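Local coordinates for fimbrial structural subunit (Actinomyces naeslundii, PDB 3QDH), which forms the shaft of Actinomyces type 2 fimbriae and mediates interactions with streptococci and host cells during oral biofilm development, at residues K8-V20 against K224-D238. Residues are numbered along the deposited sequence; the frame is centred on the assembly and turned at random.
Sequences KSIQEQKLNGYGV and KGLFISDSIDGANRD
Q13 lies over the F227 ring and R237 reaches the backbone of I10, two contacts that illustrate how a loop of one domain can be seated on a strand of the next. Q13 is worth following atom by atom. Its CB stands almost on the ring normal, 3.6 Å from the centroid of F227, a CH-pi contact over the centre of one face; S229 N approaches the opposite face nearer the rim. With CG anti to the backbone N (chi1 -163°), the next carbon stays over the ring, 3.7 Å from F227 CD1. A bend at chi2 then carries the amide off it, and NE2 donates a nearly straight bond to G17 O (3.1 Å, 168°) and another to L23 O. Y18 CD1 packs 4.1 Å from F227 CD2, and Y18 OH donates to D238 OD2 at 2.6 Å; OD2 lies in the plane of the Y18 ring, at its edge, whereas the hydroxyl meets it from above the carboxylate plane. D238 is also tied by its other oxygen to R246, and water 3 links its OD2 to K14 N. At the other end, R237 takes D230 end-on through NH1 and NH2, which fixes the guanidinium so that NH2 can also reach I10 O at 2.8 Å, above the carbonyl plane. I232 CB covers one guanidinium face, while I232 CG1 packs against I10 CB. Backbone bonds from F227 N to Y18 O and from V20 N to G225 O frame a single bridge between G19 and L226. Residues 9-20 follow strand 7-8 of the N-terminal, probably CnaA-type, domain, where K8 is covalently linked to N121. Strand 220-230 of the SpaA-like, probably CnaB-type, domain pairs antiparallel with 154-165, which meets I10 and Q13; both also touch strand 23-31, while Y18 and F227 reach strand 245-254.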
# COMPACT_ATOMS: atom_id res chain seq x y z
N LYS A 8 -12.27 -5.85 1.71
CA LYS A 8 -11.02 -5.15 1.41
C LYS A 8 -9.82 -5.99 1.82
O LYS A 8 -9.85 -6.69 2.85
CB LYS A 8 -11.00 -3.77 2.10
CG LYS A 8 -9.79 -2.92 1.77
CD LYS A 8 -9.97 -1.46 2.19
CE LYS A 8 -8.76 -0.65 1.72
NZ LYS A 8 -8.84 0.85 1.86
N SER A 9 -8.78 -5.94 0.99
CA SER A 9 -7.51 -6.61 1.27
C SER A 9 -6.35 -5.66 1.02
O SER A 9 -6.55 -4.44 0.85
CB SER A 9 -7.37 -7.87 0.40
OG SER A 9 -6.26 -8.65 0.83
N ILE A 10 -5.14 -6.21 1.03
CA ILE A 10 -3.91 -5.46 0.69
C ILE A 10 -2.99 -6.35 -0.15
O ILE A 10 -2.78 -7.52 0.18
CB ILE A 10 -3.10 -5.02 1.95
CG1 ILE A 10 -3.98 -4.34 3.00
CG2 ILE A 10 -1.96 -4.07 1.55
CD1 ILE A 10 -3.28 -4.16 4.37
N GLN A 11 -2.46 -5.80 -1.23
CA GLN A 11 -1.44 -6.47 -2.02
C GLN A 11 -0.17 -6.69 -1.20
O GLN A 11 0.26 -5.78 -0.48
CB GLN A 11 -1.08 -5.62 -3.24
CG GLN A 11 -1.67 -6.08 -4.55
CD GLN A 11 -0.72 -5.83 -5.71
OE1 GLN A 11 -0.15 -4.75 -5.83
NE2 GLN A 11 -0.54 -6.84 -6.56
N GLU A 12 0.41 -7.88 -1.30
CA GLU A 12 1.78 -8.14 -0.82
C GLU A 12 2.65 -6.91 -1.05
O GLU A 12 2.91 -6.56 -2.20
CB GLU A 12 2.41 -9.28 -1.62
CG GLU A 12 2.30 -10.67 -1.07
CD GLU A 12 3.34 -11.59 -1.71
OE1 GLU A 12 3.01 -12.28 -2.71
OE2 GLU A 12 4.49 -11.60 -1.23
N GLN A 13 3.11 -6.27 0.02
CA GLN A 13 3.91 -5.05 -0.13
C GLN A 13 5.20 -5.24 -0.96
O GLN A 13 5.64 -4.30 -1.64
CB GLN A 13 4.24 -4.41 1.23
CG GLN A 13 4.70 -2.95 1.14
CD GLN A 13 3.67 -2.05 0.45
OE1 GLN A 13 2.46 -2.21 0.62
NE2 GLN A 13 4.16 -1.09 -0.34
N LYS A 14 5.77 -6.44 -0.90
CA LYS A 14 6.94 -6.82 -1.70
C LYS A 14 6.77 -6.46 -3.18
O LYS A 14 7.69 -5.93 -3.81
CB LYS A 14 7.20 -8.33 -1.56
CG LYS A 14 8.47 -8.81 -2.24
CD LYS A 14 8.87 -10.21 -1.77
CE LYS A 14 9.94 -10.82 -2.68
NZ LYS A 14 11.13 -9.94 -2.87
N LEU A 15 5.58 -6.73 -3.71
CA LEU A 15 5.27 -6.46 -5.12
C LEU A 15 5.30 -4.98 -5.47
O LEU A 15 5.37 -4.61 -6.65
CB LEU A 15 3.90 -7.04 -5.46
CG LEU A 15 3.66 -8.52 -5.16
CD1 LEU A 15 2.23 -8.88 -5.56
CD2 LEU A 15 4.68 -9.43 -5.84
N ASN A 16 5.24 -4.12 -4.46
CA ASN A 16 5.18 -2.68 -4.67
C ASN A 16 6.38 -1.92 -4.10
O ASN A 16 6.62 -0.76 -4.46
CB ASN A 16 3.86 -2.11 -4.15
CG ASN A 16 2.64 -2.76 -4.83
OD1 ASN A 16 1.75 -3.30 -4.15
ND2 ASN A 16 2.60 -2.71 -6.16
N GLY A 17 7.15 -2.57 -3.23
CA GLY A 17 8.36 -1.96 -2.66
C GLY A 17 8.24 -1.70 -1.17
O GLY A 17 7.20 -1.24 -0.68
N TYR A 18 9.32 -2.00 -0.44
CA TYR A 18 9.35 -1.91 1.01
C TYR A 18 9.53 -0.50 1.56
O TYR A 18 9.27 -0.25 2.74
CB TYR A 18 10.48 -2.77 1.58
CG TYR A 18 10.37 -4.24 1.30
CD1 TYR A 18 9.29 -4.98 1.78
CD2 TYR A 18 11.37 -4.91 0.60
CE1 TYR A 18 9.19 -6.34 1.54
CE2 TYR A 18 11.29 -6.27 0.35
CZ TYR A 18 10.20 -6.98 0.83
OH TYR A 18 10.11 -8.33 0.59
N GLY A 19 10.01 0.42 0.72
CA GLY A 19 10.38 1.75 1.19
C GLY A 19 9.37 2.84 0.94
O GLY A 19 8.50 2.71 0.07
N VAL A 20 9.49 3.91 1.71
CA VAL A 20 8.73 5.14 1.51
C VAL A 20 8.83 5.61 0.04
O VAL A 20 9.90 5.54 -0.57
CB VAL A 20 9.19 6.24 2.51
CG1 VAL A 20 10.69 6.57 2.35
CG2 VAL A 20 8.35 7.49 2.41
N LYS A 224 12.11 7.69 6.23
CA LYS A 224 10.81 8.04 6.82
C LYS A 224 9.77 6.91 6.79
O LYS A 224 8.68 7.05 7.36
CB LYS A 224 10.25 9.32 6.18
CG LYS A 224 10.77 10.61 6.82
CD LYS A 224 9.98 11.82 6.31
CE LYS A 224 10.07 12.99 7.28
NZ LYS A 224 9.41 14.23 6.76
N GLY A 225 10.10 5.79 6.17
CA GLY A 225 9.19 4.65 6.16
C GLY A 225 9.77 3.39 5.56
O GLY A 225 10.27 3.40 4.44
N LEU A 226 9.69 2.31 6.34
CA LEU A 226 9.95 0.96 5.85
C LEU A 226 8.80 0.05 6.28
O LEU A 226 8.29 0.19 7.39
CB LEU A 226 11.29 0.42 6.39
CG LEU A 226 12.59 0.99 5.80
CD1 LEU A 226 13.78 0.64 6.70
CD2 LEU A 226 12.85 0.50 4.39
N PHE A 227 8.40 -0.86 5.40
CA PHE A 227 7.29 -1.78 5.67
C PHE A 227 7.62 -2.75 6.81
O PHE A 227 8.73 -3.26 6.91
CB PHE A 227 6.93 -2.55 4.39
CG PHE A 227 5.91 -3.63 4.59
CD1 PHE A 227 4.57 -3.32 4.81
CD2 PHE A 227 6.29 -4.97 4.54
CE1 PHE A 227 3.63 -4.32 4.97
CE2 PHE A 227 5.35 -5.98 4.70
CZ PHE A 227 4.02 -5.66 4.93
N ILE A 228 6.64 -2.99 7.69
CA ILE A 228 6.83 -3.92 8.80
C ILE A 228 6.01 -5.19 8.62
O ILE A 228 6.56 -6.30 8.62
CB ILE A 228 6.54 -3.25 10.16
CG1 ILE A 228 7.64 -2.23 10.48
CG2 ILE A 228 6.45 -4.29 11.29
CD1 ILE A 228 7.36 -1.39 11.68
N SER A 229 4.69 -5.01 8.46
CA SER A 229 3.74 -6.13 8.36
C SER A 229 2.36 -5.59 7.99
O SER A 229 2.11 -4.38 8.08
CB SER A 229 3.62 -6.84 9.71
OG SER A 229 2.90 -6.04 10.63
N ASP A 230 1.47 -6.48 7.56
CA ASP A 230 0.08 -6.09 7.34
C ASP A 230 -0.91 -7.06 7.99
O ASP A 230 -0.52 -8.11 8.50
CB ASP A 230 -0.21 -5.84 5.84
CG ASP A 230 -0.07 -7.09 4.99
OD1 ASP A 230 -0.65 -8.14 5.34
OD2 ASP A 230 0.61 -7.03 3.94
N SER A 231 -2.19 -6.69 7.96
CA SER A 231 -3.23 -7.40 8.70
C SER A 231 -3.80 -8.60 7.93
O SER A 231 -4.71 -9.28 8.42
CB SER A 231 -4.35 -6.43 9.10
OG SER A 231 -4.96 -5.85 7.95
N ILE A 232 -3.27 -8.87 6.74
CA ILE A 232 -3.80 -9.96 5.90
C ILE A 232 -3.09 -11.28 6.19
O ILE A 232 -1.87 -11.33 6.23
CB ILE A 232 -3.65 -9.65 4.38
CG1 ILE A 232 -4.12 -8.22 4.05
CG2 ILE A 232 -4.39 -10.71 3.54
CD1 ILE A 232 -5.60 -7.95 4.36
N ASP A 233 -3.87 -12.33 6.39
CA ASP A 233 -3.29 -13.68 6.57
C ASP A 233 -3.22 -14.42 5.24
O ASP A 233 -3.87 -14.04 4.26
CB ASP A 233 -4.11 -14.48 7.58
CG ASP A 233 -3.24 -15.28 8.55
OD1 ASP A 233 -1.98 -15.22 8.45
OD2 ASP A 233 -3.82 -15.96 9.42
N GLY A 234 -2.41 -15.48 5.19
CA GLY A 234 -2.28 -16.26 3.97
C GLY A 234 -0.87 -16.73 3.70
O GLY A 234 0.11 -16.07 4.07
N ALA A 235 -0.78 -17.88 3.04
CA ALA A 235 0.48 -18.55 2.75
C ALA A 235 1.40 -17.72 1.86
O ALA A 235 0.94 -17.07 0.91
CB ALA A 235 0.22 -19.91 2.10
N ASN A 236 2.70 -17.75 2.17
CA ASN A 236 3.75 -17.19 1.31
C ASN A 236 3.57 -15.71 0.93
O ASN A 236 3.78 -15.33 -0.23
CB ASN A 236 3.91 -18.07 0.05
CG ASN A 236 5.25 -17.89 -0.63
OD1 ASN A 236 6.30 -17.97 0.01
ND2 ASN A 236 5.24 -17.66 -1.94
N ARG A 237 3.18 -14.89 1.90
CA ARG A 237 2.92 -13.47 1.63
C ARG A 237 4.05 -12.51 2.03
O ARG A 237 3.88 -11.29 1.95
CB ARG A 237 1.60 -13.02 2.28
CG ARG A 237 0.36 -13.28 1.43
CD ARG A 237 -0.91 -12.69 2.07
NE ARG A 237 -1.17 -11.30 1.68
CZ ARG A 237 -0.79 -10.23 2.37
NH1 ARG A 237 -0.09 -10.36 3.50
NH2 ARG A 237 -1.10 -9.01 1.93
N ASP A 238 5.19 -13.05 2.47
CA ASP A 238 6.30 -12.20 2.93
C ASP A 238 5.81 -11.35 4.11
O ASP A 238 6.12 -10.16 4.22
CB ASP A 238 6.82 -11.33 1.77
CG ASP A 238 7.94 -10.39 2.19
OD1 ASP A 238 8.85 -10.82 2.94
OD2 ASP A 238 7.92 -9.21 1.75
O HOH W 1 1.26 -5.43 2.07
O HOH W 2 2.87 -8.26 2.75
O HOH W 3 5.45 -7.92 1.46